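Local coordinates for protein possible TctC subunit of the Tripartite Tricarboxylate Transport(TTT) Family (Rhodopseudomonas palustris, PDB 6HKE) that binds malate in the periplasm and probably delivers it to a tripartite tricarboxylate transporter for uptake into the cell, at residues T19-F24 with E50-L55; G27-T32 with I193-P198; H74-G79 with T239-P244. The protein carries 2 engineered substitutions. One frame throughout, in Å; residues are numbered along the deposited sequence.

Contact 1 of 3, residues T19-F24 with E50-L55; sequences TVVVPF and EIENML. With MLT (D-malate), chain D; LMR ((2S)-2-hydroxybutanedioic acid), chain E.
The hydroxyl of Thr19 donates to the carboxylate of Glu50, OG1 to OE2 2.7 Å, reaching the anti side of that oxygen from 31° out of the carboxylate plane. A chi1 of -65° puts Thr19 OG1 beside the backbone N, toward Glu50, while the CG2 methyl merely packs against Glu52 OE2. The two strands run parallel and in register. The backbone of 19-24 gives and takes bonds alternately, all between 2.7 and 3.0 Å: Val20 N to Glu50 O, Glu52 N to Val20 O, Val22 N to Glu52 O and Met54 N to Val22 O. Branched valines suit these extended positions. Val20 CG1 lies alongside Ile51 CD1, while on the other face Val21 CG1 meets Met54 CB at 3.8 Å. From the last residue of its strand, Asn53 ND2 donates to Phe24 O (2.8 Å), which lies beyond the end of strand 19-22; the bond runs almost within the Asn53 amide plane and pins the turn that carries Phe24. The Phe24 ring then lies flat against the bound malate, modelled as two enantiomers, with Pro23 CB on its opposite face. The pair belongs to a beta-alpha-beta unit whose connecting helix 29-45 covers Val22 and Ile51; helix 61-67 packs on Val21 and Met54, and strand 75-80 continues the sheet beyond 19-22.

Contact 2 of 3, residues G27-T32 with I193-P198; sequences GGPTDT and IVNAVP. With LMR ((2S)-2-hydroxybutanedioic acid), chain E; MLT (D-malate), chain D.
With chi1 of Val194 at -65°, its CG2 lies between the backbone N and the carbonyl carbon and presses on Pro29, while Asn195 holds CG anti to its own N (chi1 -158°) and so brings its amide over the same ring. The Val194 CG2 to Pro29 CB approach, 3.5 Å, is tighter than usual for two carbons. Pro29 CD sits above the flat amide of Asn195, 3.6 Å from CG, a snug fit of an aliphatic ring edge on a planar group. A single water bridges the two segments, donating to Gly27 O (2.8 Å) and to Asn195 OD1 (2.9 Å); the ND2 end is held by Asp191. Proline suits the first turn of helix 29-45, where no backbone N-H is needed for an earlier carbonyl. Without CG and CD, an alanine here would probably open a gap between the helix start and the Asn195 amide, and lose the ring's packing beside the malate. Gly28 occupies the N-cap position, and its O accepts from both Thr32 N (2.9 Å) and Thr32 OG1 (2.9 Å). A side chain on Gly28 would run into a carboxylate oxygen of the (S)-malate, and Gly27 takes a positive phi of 92° that glycine tolerates easily. Gly27 N in turn donates to Asp31 OD2 from above the carboxylate plane. Thr30 N donates to O4 of D-malate, 3.1 Å away, and the helix N-terminus is likely to add favourable electrostatics there. Such a helix start directed at a ligand carboxylate, packed against the start of helix 193-201, which follows the malate-binding Gln192, is one part of the anion-binding malate site, alongside the N-H groups of Val150 and Thr174.

Contact 3 of 3, residues H74-G79 with T239-P244; sequences HTLIVG and TGLFAP
Phe242 can be followed outward across Ile77 and Gly79: its CB rests 3.7 Å from Ile77 CG2, its CD1 runs past Ile77 O, which lies at the ring edge near its plane, and its CE1 ends 3.8 Å from Gly79 CA. With CG anti to the carbonyl carbon (chi1 -53°), the ring leans back along the strand towards Gly240 and comes up beside Gly79 and Gly240. Glycine suits both places, since a CB on either would collide with CE1. His84 stacks on the same phenylalanine ring. The backbones are antiparallel, and Ile77 with Phe242 forms a hydrogen-bonded pair in which each N donates to the other's O at 2.9 Å. Gly79 and Gly240 do the same, with Gly240 N to Gly79 O at 2.6 Å. Between them Val78 and Leu241 make a non-hydrogen-bonded pair on the opposite face of the sheet. There Leu241 CD1 meets Leu76 CB (3.9 Å), and Leu76 CD2 turns to Ala243 CB (3.6 Å), where a small methyl leaves room for the leucine fork. Val78 CG1 and Thr239 CG2 are pressed to 3.5 Å, closer than is usual for methyls. Pro244, which has no N-H to give, places CD beside Thr75 O. Strand 75-80 is parallel to 18-22 on its other side, and 236-244 goes on to pair with 102-118. The resulting order, with one antiparallel strand inserted after the third parallel one, is the topology of type II periplasmic binding proteins, in which the chain returning from the second lobe supplies that inserted strand.

How the contacts relate
Contacts 1 and 3 lie in one sheet, their centres about 10 Å apart, and together align strands 49-53, 18-22, 75-80 and 236-244. Along the chain contact 1 closes before contact 3 opens. Contact 2 alternates with both, since 27-32 falls between the two strands of contact 1 and 193-198 between those of contact 3; its centre is about 15 Å from contact 1 and 19 Å from contact 3. Asn53 touches Asp31 and Val78 touches Thr30, seating helix 29-45 on the sheet. Contacts 1 and 3 thus make the sheet of the lobe from which Phe24 and helix 29-45 reach the malate, and contact 2 joins that helix to 193-201 next to Gln192.

Contact 1 of 3, residues T19-F24 with E50-L55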
ATOM      1  N   THR A  19       2.332   9.412  18.059  1.00 26.20           N
ATOM      2  CA  THR A  19       3.165   8.494  17.249  1.00 24.67           C
ATOM      3  C   THR A  19       2.265   7.806  16.212  1.00 24.69           C
ATOM      4  O   THR A  19       1.243   7.198  16.584  1.00 23.11           O
ATOM      5  CB  THR A  19       3.946   7.533  18.147  1.00 25.50           C
ATOM      6  OG1 THR A  19       4.854   8.342  18.900  1.00 25.92           O
ATOM      7  CG2 THR A  19       4.716   6.487  17.368  1.00 26.60           C
ATOM      8  N   VAL A  20       2.611   7.971  14.937  1.00 23.66           N
ATOM      9  CA  VAL A  20       1.995   7.248  13.797  1.00 21.30           C
ATOM     10  C   VAL A  20       3.090   6.328  13.282  1.00 21.45           C
ATOM     11  O   VAL A  20       4.144   6.819  12.831  1.00 19.14           O
ATOM     12  CB  VAL A  20       1.462   8.190  12.706  1.00 20.47           C
ATOM     13  CG1 VAL A  20       1.013   7.409  11.478  1.00 20.25           C
ATOM     14  CG2 VAL A  20       0.343   9.085  13.237  1.00 21.76           C
ATOM     15  N   VAL A  21       2.849   5.042  13.444  1.00 22.41           N
ATOM     16  CA  VAL A  21       3.791   3.965  13.086  1.00 22.36           C
ATOM     17  C   VAL A  21       3.494   3.565  11.645  1.00 22.20           C
ATOM     18  O   VAL A  21       2.312   3.366  11.323  1.00 20.49           O
ATOM     19  CB  VAL A  21       3.651   2.799  14.077  1.00 22.11           C
ATOM     20  CG1 VAL A  21       4.619   1.684  13.732  1.00 24.73           C
ATOM     21  CG2 VAL A  21       3.889   3.271  15.497  1.00 24.31           C
ATOM     22  N   VAL A  22       4.552   3.463  10.843  1.00 23.40           N
ATOM     23  CA  VAL A  22       4.558   2.995   9.433  1.00 23.92           C
ATOM     24  C   VAL A  22       5.350   1.689   9.380  1.00 24.11           C
ATOM     25  O   VAL A  22       6.477   1.635   9.882  1.00 22.70           O
ATOM     26  CB  VAL A  22       5.146   4.076   8.502  1.00 25.53           C
ATOM     27  CG1 VAL A  22       5.464   3.521   7.132  1.00 23.29           C
ATOM     28  CG2 VAL A  22       4.214   5.287   8.378  1.00 26.82           C
ATOM     29  N   PRO A  23       4.770   0.593   8.823  1.00 24.07           N
ATOM     30  CA  PRO A  23       5.423  -0.722   8.811  1.00 24.38           C
ATOM     31  C   PRO A  23       6.629  -0.858   7.864  1.00 23.94           C
ATOM     32  O   PRO A  23       7.307  -1.888   7.904  1.00 22.43           O
ATOM     33  CB  PRO A  23       4.354  -1.701   8.297  1.00 23.56           C
ATOM     34  CG  PRO A  23       3.053  -0.936   8.322  1.00 23.70           C
ATOM     35  CD  PRO A  23       3.408   0.535   8.274  1.00 22.99           C
ATOM     36  N   PHE A  24       6.844   0.145   7.006  1.00 22.34           N
ATOM     37  CA  PHE A  24       7.782   0.048   5.864  1.00 21.67           C
ATOM     38  C   PHE A  24       8.834   1.153   5.898  1.00 20.99           C
ATOM     39  O   PHE A  24       8.669   2.185   6.557  1.00 21.85           O
ATOM     40  CB  PHE A  24       6.975   0.044   4.572  1.00 20.29           C
ATOM     41  CG  PHE A  24       6.050  -1.139   4.510  1.00 19.61           C
ATOM     42  CD1 PHE A  24       6.554  -2.406   4.289  1.00 19.44           C
ATOM     43  CD2 PHE A  24       4.691  -0.995   4.735  1.00 19.01           C
ATOM     44  CE1 PHE A  24       5.709  -3.508   4.267  1.00 19.21           C
ATOM     45  CE2 PHE A  24       3.851  -2.096   4.703  1.00 19.20           C
ATOM     46  CZ  PHE A  24       4.363  -3.350   4.471  1.00 18.95           C
ATOM     47  N   GLU A  50       4.644  12.422  15.278  1.00 28.87           N
ATOM     48  CA  GLU A  50       5.951  11.756  15.072  1.00 32.95           C
ATOM     49  C   GLU A  50       5.693  10.522  14.202  1.00 30.45           C
ATOM     50  O   GLU A  50       4.766   9.775  14.519  1.00 28.86           O
ATOM     51  CB  GLU A  50       6.510  11.423  16.456  1.00 38.53           C
ATOM     52  CG  GLU A  50       7.848  10.723  16.481  1.00 43.49           C
ATOM     53  CD  GLU A  50       8.086  10.059  17.830  1.00 51.07           C
ATOM     54  OE1 GLU A  50       9.002  10.504  18.560  1.00 57.59           O
ATOM     55  OE2 GLU A  50       7.335   9.108  18.157  1.00 52.83           O
ATOM     56  N   ILE A  51       6.458  10.335  13.131  1.00 30.45           N
ATOM     57  CA  ILE A  51       6.364   9.122  12.267  1.00 29.61           C
ATOM     58  C   ILE A  51       7.459   8.158  12.719  1.00 28.97           C
ATOM     59  O   ILE A  51       8.596   8.579  12.762  1.00 26.71           O
ATOM     60  CB  ILE A  51       6.486   9.472  10.777  1.00 28.48           C
ATOM     61  CG1 ILE A  51       5.290  10.299  10.295  1.00 29.93           C
ATOM     62  CG2 ILE A  51       6.673   8.204   9.952  1.00 27.61           C
ATOM     63  CD1 ILE A  51       4.061   9.475   9.905  1.00 29.35           C
ATOM     64  N   GLU A  52       7.096   6.932  13.089  1.00 29.35           N
ATOM     65  CA  GLU A  52       8.043   5.858  13.476  1.00 29.45           C
ATOM     66  C   GLU A  52       7.938   4.763  12.406  1.00 30.50           C
ATOM     67  O   GLU A  52       6.796   4.249  12.169  1.00 29.63           O
ATOM     68  CB  GLU A  52       7.706   5.362  14.882  1.00 30.95           C
ATOM     69  CG  GLU A  52       8.846   4.619  15.549  1.00 33.76           C
ATOM     70  CD  GLU A  52       8.440   3.814  16.770  1.00 35.26           C
ATOM     71  OE1 GLU A  52       9.068   2.767  17.018  1.00 38.59           O
ATOM     72  OE2 GLU A  52       7.496   4.232  17.470  1.00 39.80           O
ATOM     73  N   ASN A  53       9.046   4.489  11.717  1.00 28.11           N
ATOM     74  CA  ASN A  53       9.136   3.424  10.690  1.00 26.22           C
ATOM     75  C   ASN A  53       9.599   2.186  11.442  1.00 26.89           C
ATOM     76  O   ASN A  53      10.650   2.251  12.079  1.00 27.51           O
ATOM     77  CB  ASN A  53      10.048   3.798   9.528  1.00 25.69           C
ATOM     78  CG  ASN A  53       9.561   5.010   8.762  1.00 26.65           C
ATOM     79  OD1 ASN A  53       9.871   6.148   9.111  1.00 24.07           O
ATOM     80  ND2 ASN A  53       8.800   4.774   7.709  1.00 26.71           N
ATOM     81  N   MET A  54       8.760   1.158  11.476  1.00 25.44           N
ATOM     82  CA  MET A  54       8.979  -0.041  12.312  1.00 26.47           C
ATOM     83  C   MET A  54       8.909  -1.260  11.399  1.00 25.59           C
ATOM     84  O   MET A  54       7.788  -1.666  11.016  1.00 25.57           O
ATOM     85  CB  MET A  54       7.949  -0.139  13.439  1.00 27.78           C
ATOM     86  CG  MET A  54       8.282  -1.231  14.452  1.00 31.33           C
ATOM     87  SD  MET A  54       7.020  -1.357  15.737  1.00 36.90           S
ATOM     88  CE  MET A  54       7.235   0.250  16.510  1.00 38.64           C
ATOM     89  N   LEU A  55      10.077  -1.809  11.074  1.00 23.97           N
ATOM     90  CA  LEU A  55      10.223  -2.877  10.061  1.00 24.24           C
ATOM     91  C   LEU A  55      10.166  -4.217  10.769  1.00 25.48           C
ATOM     92  O   LEU A  55      10.599  -4.288  11.933  1.00 26.86           O
ATOM     93  CB  LEU A  55      11.558  -2.717   9.344  1.00 22.59           C
ATOM     94  CG  LEU A  55      11.890  -1.285   8.961  1.00 22.88           C
ATOM     95  CD1 LEU A  55      13.219  -1.221   8.231  1.00 22.96           C
ATOM     96  CD2 LEU A  55      10.753  -0.684   8.148  1.00 22.07           C
TER
HETATM   97  C1  MLT D 401       3.858  -2.505   0.460  0.50 25.58           C
HETATM   98  O1  MLT D 401       2.804  -2.984   0.932  0.50 27.17           O
HETATM   99  O2  MLT D 401       4.393  -3.019  -0.548  0.50 27.40           O
HETATM  100  C2  MLT D 401       4.492  -1.323   1.159  0.50 24.87           C
HETATM  101  O3  MLT D 401       3.628  -0.205   1.451  0.50 24.46           O
HETATM  102  C3  MLT D 401       5.573  -0.697   0.330  0.50 25.36           C
HETATM  103  C4  MLT D 401       6.097   0.404   1.215  0.50 25.30           C
HETATM  104  O4  MLT D 401       5.298   1.249   1.703  0.50 23.34           O
HETATM  105  O5  MLT D 401       7.324   0.380   1.442  0.50 25.36           O
HETATM  106  C1  LMR E 402       3.943  -2.564   0.153  0.50 21.59           C
HETATM  107  O1A LMR E 402       3.334  -2.968   1.156  0.50 22.44           O
HETATM  108  O1B LMR E 402       4.077  -3.222  -0.913  0.50 21.49           O
HETATM  109  C2  LMR E 402       4.556  -1.156   0.220  0.50 21.68           C
HETATM  110  O2  LMR E 402       3.658  -0.142   0.658  0.50 21.27           O
HETATM  111  C3  LMR E 402       5.782  -1.088   1.135  0.50 22.34           C
HETATM  112  C4  LMR E 402       6.102   0.383   1.338  0.50 22.43           C
HETATM  113  O4A LMR E 402       7.176   0.810   0.875  0.50 23.07           O
HETATM  114  O4B LMR E 402       5.256   1.107   1.918  0.50 20.64           O

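Contact 2 of 3, residues G27-T32 with I193-P198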
ATOM      1  N   GLY A  27      10.743   6.643   2.616  1.00 30.24           N
ATOM      2  CA  GLY A  27      10.845   6.932   1.169  1.00 27.42           C
ATOM      3  C   GLY A  27       9.841   6.155   0.330  1.00 25.40           C
ATOM      4  O   GLY A  27       9.571   6.594  -0.783  1.00 22.99           O
ATOM      5  N   GLY A  28       9.301   5.043   0.834  1.00 23.63           N
ATOM      6  CA  GLY A  28       8.314   4.225   0.100  1.00 22.24           C
ATOM      7  C   GLY A  28       6.907   4.808   0.166  1.00 21.48           C
ATOM      8  O   GLY A  28       6.667   5.810   0.829  1.00 21.16           O
ATOM      9  N   PRO A  29       5.928   4.194  -0.533  1.00 21.10           N
ATOM     10  CA  PRO A  29       4.592   4.769  -0.677  1.00 20.66           C
ATOM     11  C   PRO A  29       3.889   5.033   0.657  1.00 22.41           C
ATOM     12  O   PRO A  29       3.336   6.117   0.815  1.00 23.48           O
ATOM     13  CB  PRO A  29       3.796   3.724  -1.463  1.00 20.93           C
ATOM     14  CG  PRO A  29       4.635   2.444  -1.367  1.00 21.89           C
ATOM     15  CD  PRO A  29       6.069   2.914  -1.241  1.00 21.25           C
ATOM     16  N   THR A  30       3.902   4.054   1.571  1.00 21.28           N
ATOM     17  CA  THR A  30       3.155   4.154   2.840  1.00 20.80           C
ATOM     18  C   THR A  30       3.751   5.308   3.653  1.00 21.96           C
ATOM     19  O   THR A  30       2.988   6.178   4.115  1.00 20.37           O
ATOM     20  CB  THR A  30       3.119   2.820   3.587  1.00 21.23           C
ATOM     21  OG1 THR A  30       2.368   1.859   2.846  1.00 19.16           O
ATOM     22  CG2 THR A  30       2.487   2.972   4.951  1.00 23.02           C
ATOM     23  N   ASP A  31       5.075   5.313   3.809  1.00 22.31           N
ATOM     24  CA  ASP A  31       5.833   6.404   4.463  1.00 23.35           C
ATOM     25  C   ASP A  31       5.513   7.766   3.819  1.00 23.74           C
ATOM     26  O   ASP A  31       5.268   8.720   4.566  1.00 23.49           O
ATOM     27  CB  ASP A  31       7.324   6.101   4.382  1.00 25.03           C
ATOM     28  CG  ASP A  31       8.175   7.198   4.983  1.00 25.53           C
ATOM     29  OD1 ASP A  31       8.217   7.278   6.215  1.00 24.88           O
ATOM     30  OD2 ASP A  31       8.737   7.983   4.203  1.00 27.64           O
ATOM     31  N   THR A  32       5.493   7.851   2.488  1.00 25.20           N
ATOM     32  CA  THR A  32       5.313   9.111   1.715  1.00 25.61           C
ATOM     33  C   THR A  32       3.927   9.689   2.016  1.00 26.50           C
ATOM     34  O   THR A  32       3.831  10.889   2.318  1.00 27.24           O
ATOM     35  CB  THR A  32       5.513   8.862   0.215  1.00 27.36           C
ATOM     36  OG1 THR A  32       6.905   8.604   0.021  1.00 26.34           O
ATOM     37  CG2 THR A  32       5.055  10.016  -0.654  1.00 26.61           C
ATOM     38  N   ILE A 193       1.288   3.222  -7.191  1.00 26.52           N
ATOM     39  CA  ILE A 193       1.577   4.255  -8.216  1.00 26.05           C
ATOM     40  C   ILE A 193       2.406   5.394  -7.600  1.00 25.42           C
ATOM     41  O   ILE A 193       3.301   5.882  -8.313  1.00 27.23           O
ATOM     42  CB  ILE A 193       0.259   4.723  -8.874  1.00 26.68           C
ATOM     43  CG1 ILE A 193       0.525   5.571 -10.117  1.00 27.64           C
ATOM     44  CG2 ILE A 193      -0.633   5.442  -7.887  1.00 25.08           C
ATOM     45  CD1 ILE A 193      -0.691   5.784 -10.973  1.00 30.12           C
ATOM     46  N   VAL A 194       2.146   5.819  -6.357  1.00 25.60           N
ATOM     47  CA  VAL A 194       2.899   6.958  -5.736  1.00 28.23           C
ATOM     48  C   VAL A 194       4.385   6.613  -5.637  1.00 24.69           C
ATOM     49  O   VAL A 194       5.185   7.499  -5.795  1.00 25.55           O
ATOM     50  CB  VAL A 194       2.365   7.412  -4.362  1.00 30.26           C
ATOM     51  CG1 VAL A 194       0.967   7.979  -4.472  1.00 31.86           C
ATOM     52  CG2 VAL A 194       2.423   6.315  -3.330  1.00 33.20           C
ATOM     53  N   ASN A 195       4.752   5.365  -5.400  1.00 25.67           N
ATOM     54  CA  ASN A 195       6.184   4.987  -5.417  1.00 27.31           C
ATOM     55  C   ASN A 195       6.712   4.966  -6.853  1.00 27.61           C
ATOM     56  O   ASN A 195       7.854   5.415  -7.058  1.00 31.75           O
ATOM     57  CB  ASN A 195       6.434   3.619  -4.799  1.00 29.30           C
ATOM     58  CG  ASN A 195       7.865   3.485  -4.332  1.00 30.31           C
ATOM     59  OD1 ASN A 195       8.432   4.436  -3.794  1.00 30.76           O
ATOM     60  ND2 ASN A 195       8.440   2.312  -4.528  1.00 30.94           N
ATOM     61  N   ALA A 196       5.932   4.446  -7.801  1.00 25.79           N
ATOM     62  CA  ALA A 196       6.403   4.120  -9.166  1.00 27.16           C
ATOM     63  C   ALA A 196       6.583   5.402  -9.999  1.00 28.83           C
ATOM     64  O   ALA A 196       7.468   5.421 -10.879  1.00 28.07           O
ATOM     65  CB  ALA A 196       5.434   3.173  -9.820  1.00 28.50           C
ATOM     66  N   VAL A 197       5.776   6.437  -9.750  1.00 28.85           N
ATOM     67  CA  VAL A 197       5.623   7.557 -10.720  1.00 30.43           C
ATOM     68  C   VAL A 197       6.965   8.257 -10.888  1.00 29.00           C
ATOM     69  O   VAL A 197       7.405   8.402 -12.017  1.00 30.71           O
ATOM     70  CB  VAL A 197       4.475   8.528 -10.368  1.00 29.43           C
ATOM     71  CG1 VAL A 197       4.766   9.947 -10.843  1.00 30.86           C
ATOM     72  CG2 VAL A 197       3.164   8.043 -10.964  1.00 29.88           C
ATOM     73  N   PRO A 198       7.649   8.703  -9.809  1.00 30.08           N
ATOM     74  CA  PRO A 198       8.897   9.452  -9.957  1.00 29.82           C
ATOM     75  C   PRO A 198       9.979   8.680 -10.735  1.00 30.07           C
ATOM     76  O   PRO A 198      10.693   9.302 -11.491  1.00 34.98           O
ATOM     77  CB  PRO A 198       9.339   9.738  -8.509  1.00 30.72           C
ATOM     78  CG  PRO A 198       8.070   9.579  -7.679  1.00 29.75           C
ATOM     79  CD  PRO A 198       7.274   8.513  -8.398  1.00 30.01           C
TER
HETATM   80  C1  LMR E 402       3.943  -2.564   0.153  0.50 21.59           C
HETATM   81  O1A LMR E 402       3.334  -2.968   1.156  0.50 22.44           O
HETATM   82  O1B LMR E 402       4.077  -3.222  -0.913  0.50 21.49           O
HETATM   83  C2  LMR E 402       4.556  -1.156   0.220  0.50 21.68           C
HETATM   84  O2  LMR E 402       3.658  -0.142   0.658  0.50 21.27           O
HETATM   85  C3  LMR E 402       5.782  -1.088   1.135  0.50 22.34           C
HETATM   86  C4  LMR E 402       6.102   0.383   1.338  0.50 22.43           C
HETATM   87  O4A LMR E 402       7.176   0.810   0.875  0.50 23.07           O
HETATM   88  O4B LMR E 402       5.256   1.107   1.918  0.50 20.64           O
HETATM   89  C1  MLT D 401       3.858  -2.505   0.460  0.50 25.58           C
HETATM   90  O1  MLT D 401       2.804  -2.984   0.932  0.50 27.17           O
HETATM   91  O2  MLT D 401       4.393  -3.019  -0.548  0.50 27.40           O
HETATM   92  C2  MLT D 401       4.492  -1.323   1.159  0.50 24.87           C
HETATM   93  O3  MLT D 401       3.628  -0.205   1.451  0.50 24.46           O
HETATM   94  C3  MLT D 401       5.573  -0.697   0.330  0.50 25.36           C
HETATM   95  C4  MLT D 401       6.097   0.404   1.215  0.50 25.30           C
HETATM   96  O4  MLT D 401       5.298   1.249   1.703  0.50 23.34           O
HETATM   97  O5  MLT D 401       7.324   0.380   1.442  0.50 25.36           O
HETATM   98  O   HOH W   1       7.211   6.566  -2.308  1.00 25.94           O

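Contact 3 of 3, residues H74-G79 with T239-P244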
ATOM      1  N   HIS A  74      -2.635   8.045  21.231  1.00 22.94           N
ATOM      2  CA  HIS A  74      -1.281   8.622  21.028  1.00 24.41           C
ATOM      3  C   HIS A  74      -0.397   7.665  20.212  1.00 25.25           C
ATOM      4  O   HIS A  74       0.660   8.127  19.762  1.00 25.74           O
ATOM      5  CB  HIS A  74      -0.682   9.044  22.373  1.00 24.12           C
ATOM      6  CG  HIS A  74      -1.359  10.249  22.939  1.00 26.08           C
ATOM      7  ND1 HIS A  74      -2.410  10.156  23.843  1.00 27.72           N
ATOM      8  CD2 HIS A  74      -1.170  11.571  22.708  1.00 26.89           C
ATOM      9  CE1 HIS A  74      -2.816  11.379  24.164  1.00 28.74           C
ATOM     10  NE2 HIS A  74      -2.072  12.266  23.478  1.00 26.16           N
ATOM     11  N   THR A  75      -0.810   6.404  20.015  1.00 24.73           N
ATOM     12  CA  THR A  75      -0.072   5.392  19.204  1.00 24.37           C
ATOM     13  C   THR A  75      -1.000   4.829  18.130  1.00 22.89           C
ATOM     14  O   THR A  75      -1.932   4.103  18.470  1.00 21.87           O
ATOM     15  CB  THR A  75       0.532   4.278  20.066  1.00 24.04           C
ATOM     16  OG1 THR A  75       1.333   4.877  21.081  1.00 26.15           O
ATOM     17  CG2 THR A  75       1.414   3.348  19.270  1.00 24.47           C
ATOM     18  N   LEU A  76      -0.733   5.178  16.876  1.00 22.50           N
ATOM     19  CA  LEU A  76      -1.574   4.818  15.715  1.00 23.75           C
ATOM     20  C   LEU A  76      -0.738   4.015  14.723  1.00 23.52           C
ATOM     21  O   LEU A  76       0.493   4.064  14.804  1.00 23.32           O
ATOM     22  CB  LEU A  76      -2.111   6.115  15.102  1.00 23.49           C
ATOM     23  CG  LEU A  76      -2.904   7.004  16.060  1.00 23.05           C
ATOM     24  CD1 LEU A  76      -3.322   8.303  15.375  1.00 21.76           C
ATOM     25  CD2 LEU A  76      -4.131   6.259  16.580  1.00 23.86           C
ATOM     26  N   ILE A  77      -1.404   3.264  13.849  1.00 24.00           N
ATOM     27  CA  ILE A  77      -0.742   2.465  12.782  1.00 22.87           C
ATOM     28  C   ILE A  77      -1.357   2.883  11.449  1.00 23.09           C
ATOM     29  O   ILE A  77      -2.590   3.017  11.359  1.00 22.21           O
ATOM     30  CB  ILE A  77      -0.846   0.939  13.054  1.00 24.59           C
ATOM     31  CG1 ILE A  77      -0.175   0.096  11.964  1.00 24.83           C
ATOM     32  CG2 ILE A  77      -2.279   0.464  13.268  1.00 23.87           C
ATOM     33  CD1 ILE A  77       1.308   0.100  12.023  1.00 25.34           C
ATOM     34  N   VAL A  78      -0.501   3.128  10.462  1.00 23.93           N
ATOM     35  CA  VAL A  78      -0.898   3.141   9.033  1.00 22.34           C
ATOM     36  C   VAL A  78      -0.938   1.694   8.561  1.00 21.34           C
ATOM     37  O   VAL A  78       0.094   0.999   8.651  1.00 21.25           O
ATOM     38  CB  VAL A  78       0.049   3.981   8.177  1.00 22.98           C
ATOM     39  CG1 VAL A  78      -0.416   3.993   6.733  1.00 25.47           C
ATOM     40  CG2 VAL A  78       0.163   5.395   8.715  1.00 24.18           C
ATOM     41  N   GLY A  79      -2.106   1.259   8.108  1.00 20.06           N
ATOM     42  CA  GLY A  79      -2.290  -0.046   7.472  1.00 20.34           C
ATOM     43  C   GLY A  79      -2.740   0.128   6.037  1.00 21.60           C
ATOM     44  O   GLY A  79      -3.139   1.238   5.649  1.00 24.54           O
ATOM     45  N   THR A 239      -4.939   2.818   1.721  1.00 24.00           N
ATOM     46  CA  THR A 239      -4.091   3.018   2.914  1.00 23.98           C
ATOM     47  C   THR A 239      -4.983   3.636   3.990  1.00 22.34           C
ATOM     48  O   THR A 239      -5.774   4.520   3.648  1.00 20.81           O
ATOM     49  CB  THR A 239      -2.848   3.811   2.512  1.00 25.60           C
ATOM     50  OG1 THR A 239      -2.062   2.891   1.746  1.00 25.92           O
ATOM     51  CG2 THR A 239      -2.075   4.368   3.689  1.00 24.63           C
ATOM     52  N   GLY A 240      -4.835   3.183   5.235  1.00 21.79           N
ATOM     53  CA  GLY A 240      -5.697   3.595   6.347  1.00 20.89           C
ATOM     54  C   GLY A 240      -4.921   3.945   7.600  1.00 20.63           C
ATOM     55  O   GLY A 240      -3.804   3.388   7.817  1.00 17.87           O
ATOM     56  N   LEU A 241      -5.534   4.807   8.416  1.00 20.61           N
ATOM     57  CA  LEU A 241      -5.100   5.131   9.798  1.00 21.47           C
ATOM     58  C   LEU A 241      -5.994   4.345  10.762  1.00 21.42           C
ATOM     59  O   LEU A 241      -7.218   4.466  10.646  1.00 20.42           O
ATOM     60  CB  LEU A 241      -5.200   6.645  10.006  1.00 21.14           C
ATOM     61  CG  LEU A 241      -4.632   7.165  11.320  1.00 22.78           C
ATOM     62  CD1 LEU A 241      -3.139   6.865  11.446  1.00 23.08           C
ATOM     63  CD2 LEU A 241      -4.896   8.657  11.437  1.00 22.92           C
ATOM     64  N   PHE A 242      -5.388   3.528  11.626  1.00 21.72           N
ATOM     65  CA  PHE A 242      -6.049   2.717  12.682  1.00 20.87           C
ATOM     66  C   PHE A 242      -5.438   3.019  14.057  1.00 20.96           C
ATOM     67  O   PHE A 242      -4.273   3.448  14.129  1.00 18.96           O
ATOM     68  CB  PHE A 242      -5.846   1.223  12.424  1.00 21.02           C
ATOM     69  CG  PHE A 242      -6.246   0.735  11.055  1.00 20.62           C
ATOM     70  CD1 PHE A 242      -5.485   1.047   9.939  1.00 21.35           C
ATOM     71  CD2 PHE A 242      -7.359  -0.068  10.891  1.00 20.86           C
ATOM     72  CE1 PHE A 242      -5.841   0.573   8.684  1.00 21.60           C
ATOM     73  CE2 PHE A 242      -7.698  -0.555   9.640  1.00 21.24           C
ATOM     74  CZ  PHE A 242      -6.944  -0.231   8.540  1.00 20.76           C
ATOM     75  N   ALA A 243      -6.224   2.759  15.106  1.00 21.58           N
ATOM     76  CA  ALA A 243      -5.867   2.912  16.531  1.00 22.20           C
ATOM     77  C   ALA A 243      -5.977   1.545  17.186  1.00 24.02           C
ATOM     78  O   ALA A 243      -6.594   0.635  16.620  1.00 25.38           O
ATOM     79  CB  ALA A 243      -6.770   3.918  17.203  1.00 21.29           C
ATOM     80  N   PRO A 244      -5.373   1.349  18.380  1.00 26.24           N
ATOM     81  CA  PRO A 244      -5.537   0.099  19.115  1.00 25.68           C
ATOM     82  C   PRO A 244      -7.030  -0.085  19.380  1.00 26.89           C
ATOM     83  O   PRO A 244      -7.734   0.914  19.440  1.00 29.27           O
ATOM     84  CB  PRO A 244      -4.681   0.293  20.374  1.00 24.47           C
ATOM     85  CG  PRO A 244      -3.663   1.332  19.957  1.00 23.78           C
ATOM     86  CD  PRO A 244      -4.442   2.269  19.058  1.00 25.43           C
TER